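Local atomic coordinates of DnaJ homolog subfamily C member 3 (Mus musculus, PDB entry 3IEG), a protein that acts in the unfolded protein response as a co-chaperone that stimulates the HSC70 ATPase, binds misfolded proteins and restrains the kinase GCN2; this chain is its TPR region. Residues A20-L23 with S24-A28; H79-K83 with Q84-D88. One frame throughout, in Å; residues are numbered along the deposited sequence.

Contact 1: residues A20-L23 with S24-A28; sequences ADAL and SQFHA
Leu23 and His27, one turn apart on helix 19-32 of TPR 1, pair their side chains along the helix surface while the backbone between them runs as regular alpha-helix. TPR 1 is one of the first two repeats, in which a hydrophobic patch forms the groove that binds misfolded proteins. Four consecutive i to i+4 bonds of 2.9 to 3.2 Å establish the helical regularity: Ser24 N to Ala20 O, Gln25 N to Asp21 O, Phe26 N to Ala22 O and His27 N to Leu23 O. With its CG swung anti to the backbone N (chi1 -176°), Leu23 brings its branch point beside the ND1-CE1 side of the imidazole; CG lies 3.7 Å from His27 ND1, and both methyls come close to CE1. On the adjoining flank the Phe26 ring leans back over the preceding turn, its CD1 3.5 Å from Ala22 O and its CE1 4.4 Å from Ala22 CB, a looser apolar touch. Cutting Leu23 back to an alanine would probably leave the His27 ring less confined on one side and open a gap toward Phe47. Around this turn, Leu23 also meets Arg43 and Phe47 of helix 37-50, where Phe26 touches Arg42 and His27 touches Arg43, whereas Asp21 and Gln25 pack against helix 2-15.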
loop_
_atom_site.group_PDB
_atom_site.type_symbol
_atom_site.label_atom_id
_atom_site.label_comp_id
_atom_site.label_asym_id
_atom_site.label_seq_id
_atom_site.Cartn_x
_atom_site.Cartn_y
_atom_site.Cartn_z
ATOM N N ALA A 20 -23.321 16.649 -15.819
ATOM C CA ALA A 20 -24.216 16.355 -14.709
ATOM C C ALA A 20 -25.650 16.649 -15.110
ATOM O O ALA A 20 -26.546 15.843 -14.869
ATOM C CB ALA A 20 -23.824 17.133 -13.486
ATOM N N ASP A 21 -25.863 17.783 -15.766
ATOM C CA ASP A 21 -27.191 18.112 -16.248
ATOM C C ASP A 21 -27.692 17.123 -17.296
ATOM O O ASP A 21 -28.859 16.754 -17.276
ATOM C CB ASP A 21 -27.223 19.541 -16.780
ATOM C CG ASP A 21 -26.901 20.561 -15.709
ATOM O OD1 ASP A 21 -27.024 20.243 -14.498
ATOM O OD2 ASP A 21 -26.515 21.688 -16.083
ATOM N N ALA A 22 -26.811 16.694 -18.199
ATOM C CA ALA A 22 -27.146 15.636 -19.163
ATOM C C ALA A 22 -27.539 14.367 -18.425
ATOM O O ALA A 22 -28.583 13.781 -18.713
ATOM C CB ALA A 22 -26.002 15.372 -20.113
ATOM N N LEU A 23 -26.726 13.980 -17.442
ATOM C CA LEU A 23 -27.018 12.809 -16.629
ATOM C C LEU A 23 -28.417 12.864 -16.037
ATOM O O LEU A 23 -29.141 11.869 -16.063
ATOM C CB LEU A 23 -25.993 12.637 -15.507
ATOM C CG LEU A 23 -26.109 11.388 -14.626
ATOM C CD1 LEU A 23 -25.965 10.146 -15.484
ATOM C CD2 LEU A 23 -25.067 11.381 -13.526
ATOM N N SER A 24 -28.788 14.033 -15.524
ATOM C CA SER A 24 -30.072 14.238 -14.865
ATOM C C SER A 24 -31.237 13.950 -15.822
ATOM O O SER A 24 -32.201 13.266 -15.456
ATOM C CB SER A 24 -30.154 15.666 -14.326
ATOM O OG SER A 24 -30.754 15.716 -13.042
ATOM N N GLN A 25 -31.118 14.452 -17.050
ATOM C CA GLN A 25 -32.120 14.247 -18.091
ATOM C C GLN A 25 -32.261 12.777 -18.491
ATOM O O GLN A 25 -33.376 12.268 -18.666
ATOM C CB GLN A 25 -31.760 15.061 -19.332
ATOM C CG GLN A 25 -31.880 16.575 -19.170
ATOM C CD GLN A 25 -33.281 17.023 -18.792
ATOM O OE1 GLN A 25 -33.463 17.793 -17.849
ATOM N NE2 GLN A 25 -34.273 16.538 -19.517
ATOM N N PHE A 26 -31.125 12.102 -18.640
ATOM C CA PHE A 26 -31.125 10.701 -19.016
ATOM C C PHE A 26 -31.649 9.807 -17.880
ATOM O O PHE A 26 -32.272 8.781 -18.155
ATOM C CB PHE A 26 -29.740 10.256 -19.504
ATOM C CG PHE A 26 -29.285 10.932 -20.779
ATOM C CD1 PHE A 26 -27.935 11.194 -20.992
ATOM C CD2 PHE A 26 -30.199 11.305 -21.766
ATOM C CE1 PHE A 26 -27.504 11.810 -22.179
ATOM C CE2 PHE A 26 -29.783 11.925 -22.949
ATOM C CZ PHE A 26 -28.431 12.176 -23.157
ATOM N N HIS A 27 -31.396 10.200 -16.627
ATOM C CA HIS A 27 -32.008 9.557 -15.462
ATOM C C HIS A 27 -33.538 9.645 -15.533
ATOM O O HIS A 27 -34.240 8.649 -15.392
ATOM C CB HIS A 27 -31.529 10.206 -14.155
ATOM C CG HIS A 27 -30.402 9.480 -13.485
ATOM N ND1 HIS A 27 -29.234 10.108 -13.101
ATOM C CD2 HIS A 27 -30.268 8.183 -13.120
ATOM C CE1 HIS A 27 -28.428 9.231 -12.531
ATOM N NE2 HIS A 27 -29.027 8.054 -12.538
ATOM N N ALA A 28 -34.028 10.858 -15.763
ATOM C CA ALA A 28 -35.448 11.148 -15.884
ATOM C C ALA A 28 -36.067 10.330 -16.991
ATOM O O ALA A 28 -37.163 9.802 -16.831
ATOM C CB ALA A 28 -35.661 12.639 -16.147
#

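Contact 2: residues H79-K83 with Q84-D88; sequences HLLLK and QGKLD
This is a local helix-end contact in TPR 3, where the C-terminal turn of helix 71-84 gives way to the short turn leading into helix 87-98. Backbone bonds define the ending. Gln84 N still donates to Leu80 O (2.9 Å), but Lys86 N reaches back five residues to Leu81 O (3.0 Å), and Gly85 N meets Leu82 O at 3.0 Å from well above the carbonyl plane, 70° out of it. Gly85 has a positive phi of 75°, a value that a residue without a side chain adopts readily, and it turns the chain out of the helix. Lys86 then takes the N-cap position of the next helix.

Side chains also meet across the turn in two places. In one, Leu82 and Leu87 meet through single methyls, CD1 to CD2 at 3.8 Å; the first torsion of Leu82, with CG anti to the backbone N (chi1 177°), directs its branch to that meeting. In the other, Leu81 CD2 rests on the aliphatic part of Lys86, 3.7 Å from its CD, and the lysine chain bends only at its last torsion, beyond this touch. Gln84 runs out extended, its CG passing 3.3 Å from Leu80 O.

Leu87, after the turn, packs on Met120 of helix 104-132, and Leu80, before it, on Leu60 of helix 53-66. Positive phi at Gly85 together with the two bonds back into the last turn identifies a Schellman motif, here joining the paired antiparallel helices of a tetratricopeptide repeat.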
loop_
_atom_site.group_PDB
_atom_site.type_symbol
_atom_site.label_atom_id
_atom_site.label_comp_id
_atom_site.label_asym_id
_atom_site.label_seq_id
_atom_site.Cartn_x
_atom_site.Cartn_y
_atom_site.Cartn_z
ATOM N N HIS A 79 -14.319 -2.713 -24.078
ATOM C CA HIS A 79 -13.227 -1.884 -23.572
ATOM C C HIS A 79 -13.073 -1.988 -22.050
ATOM O O HIS A 79 -11.957 -2.147 -21.550
ATOM C CB HIS A 79 -13.397 -0.413 -23.980
ATOM C CG HIS A 79 -13.319 -0.177 -25.455
ATOM N ND1 HIS A 79 -12.376 -0.784 -26.257
ATOM C CD2 HIS A 79 -14.066 0.598 -26.273
ATOM C CE1 HIS A 79 -12.553 -0.400 -27.508
ATOM N NE2 HIS A 79 -13.568 0.443 -27.545
ATOM N N LEU A 80 -14.188 -1.903 -21.326
ATOM C CA LEU A 80 -14.140 -1.883 -19.870
ATOM C C LEU A 80 -13.703 -3.234 -19.351
ATOM O O LEU A 80 -12.882 -3.293 -18.450
ATOM C CB LEU A 80 -15.485 -1.449 -19.236
ATOM C CG LEU A 80 -16.063 -0.074 -19.615
ATOM C CD1 LEU A 80 -17.422 0.191 -18.957
ATOM C CD2 LEU A 80 -15.084 1.022 -19.280
ATOM N N LEU A 81 -14.240 -4.307 -19.933
ATOM C CA LEU A 81 -13.838 -5.680 -19.575
ATOM C C LEU A 81 -12.343 -5.928 -19.770
ATOM O O LEU A 81 -11.685 -6.471 -18.889
ATOM C CB LEU A 81 -14.649 -6.727 -20.356
ATOM C CG LEU A 81 -16.161 -6.770 -20.104
ATOM C CD1 LEU A 81 -16.919 -7.500 -21.221
ATOM C CD2 LEU A 81 -16.476 -7.357 -18.739
ATOM N N LEU A 82 -11.803 -5.531 -20.915
ATOM C CA LEU A 82 -10.366 -5.656 -21.133
ATOM C C LEU A 82 -9.566 -4.941 -20.040
ATOM O O LEU A 82 -8.584 -5.476 -19.543
ATOM C CB LEU A 82 -9.982 -5.132 -22.516
ATOM C CG LEU A 82 -8.510 -5.113 -22.926
ATOM C CD1 LEU A 82 -7.843 -6.474 -22.780
ATOM C CD2 LEU A 82 -8.412 -4.636 -24.352
ATOM N N LYS A 83 -9.994 -3.735 -19.665
ATOM C CA LYS A 83 -9.328 -2.983 -18.601
ATOM C C LYS A 83 -9.442 -3.692 -17.245
ATOM O O LYS A 83 -8.546 -3.618 -16.412
ATOM C CB LYS A 83 -9.895 -1.571 -18.501
ATOM C CG LYS A 83 -9.384 -0.582 -19.554
ATOM C CD LYS A 83 -9.645 0.832 -19.067
ATOM C CE LYS A 83 -9.281 1.864 -20.091
ATOM N NZ LYS A 83 -9.559 3.221 -19.514
ATOM N N GLN A 84 -10.549 -4.387 -17.038
ATOM C CA GLN A 84 -10.759 -5.138 -15.813
ATOM C C GLN A 84 -9.992 -6.470 -15.815
ATOM O O GLN A 84 -9.940 -7.161 -14.807
ATOM C CB GLN A 84 -12.257 -5.365 -15.598
ATOM C CG GLN A 84 -13.046 -4.108 -15.252
ATOM C CD GLN A 84 -14.527 -4.387 -15.027
ATOM O OE1 GLN A 84 -15.003 -5.492 -15.265
ATOM N NE2 GLN A 84 -15.264 -3.376 -14.571
ATOM N N GLY A 85 -9.390 -6.822 -16.947
ATOM C CA GLY A 85 -8.675 -8.091 -17.099
ATOM C C GLY A 85 -9.595 -9.296 -17.231
ATOM O O GLY A 85 -9.160 -10.440 -17.057
ATOM N N LYS A 86 -10.873 -9.043 -17.515
ATOM C CA LYS A 86 -11.811 -10.111 -17.844
ATOM C C LYS A 86 -11.618 -10.469 -19.314
ATOM O O LYS A 86 -12.413 -10.092 -20.163
ATOM C CB LYS A 86 -13.254 -9.688 -17.539
ATOM C CG LYS A 86 -13.569 -9.571 -16.036
ATOM C CD LYS A 86 -14.917 -8.911 -15.791
ATOM C CE LYS A 86 -15.502 -9.207 -14.416
ATOM N NZ LYS A 86 -14.621 -8.649 -13.388
ATOM N N LEU A 87 -10.540 -11.190 -19.601
ATOM C CA LEU A 87 -10.088 -11.390 -20.974
ATOM C C LEU A 87 -11.024 -12.236 -21.822
ATOM O O LEU A 87 -11.289 -11.904 -22.969
ATOM C CB LEU A 87 -8.666 -11.952 -21.013
ATOM C CG LEU A 87 -7.598 -11.108 -20.308
ATOM C CD1 LEU A 87 -6.271 -11.794 -20.427
ATOM C CD2 LEU A 87 -7.511 -9.676 -20.836
ATOM N N ASP A 88 -11.538 -13.315 -21.257
ATOM C CA ASP A 88 -12.478 -14.159 -21.980
ATOM C C ASP A 88 -13.756 -13.424 -22.368
ATOM O O ASP A 88 -14.227 -13.552 -23.502
ATOM C CB ASP A 88 -12.788 -15.420 -21.174
ATOM C CG ASP A 88 -11.583 -16.344 -21.066
ATOM O OD1 ASP A 88 -10.584 -16.113 -21.783
ATOM O OD2 ASP A 88 -11.628 -17.298 -20.263
#

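In the fold
From the N terminus, the chain first completes contact 1 within helix 19-32 and only later opens contact 2, so the two follow in series and neither nest nor cross. Contact 1 closes no loop, since both its segments belong to one helix in TPR 1; contact 2 closes the tight turn between helices 71-84 and 87-98 in TPR 3. Their centres lie 27 Å apart and their nearest atoms about 14 Å apart, without touching. Between them come helices 37-50 and 53-66. Contact 1 ties helix 19-32 to helices 2-15 and 37-50, and contact 2 ties its turn to helices 53-66 and 104-132 of the superhelical TPR stack.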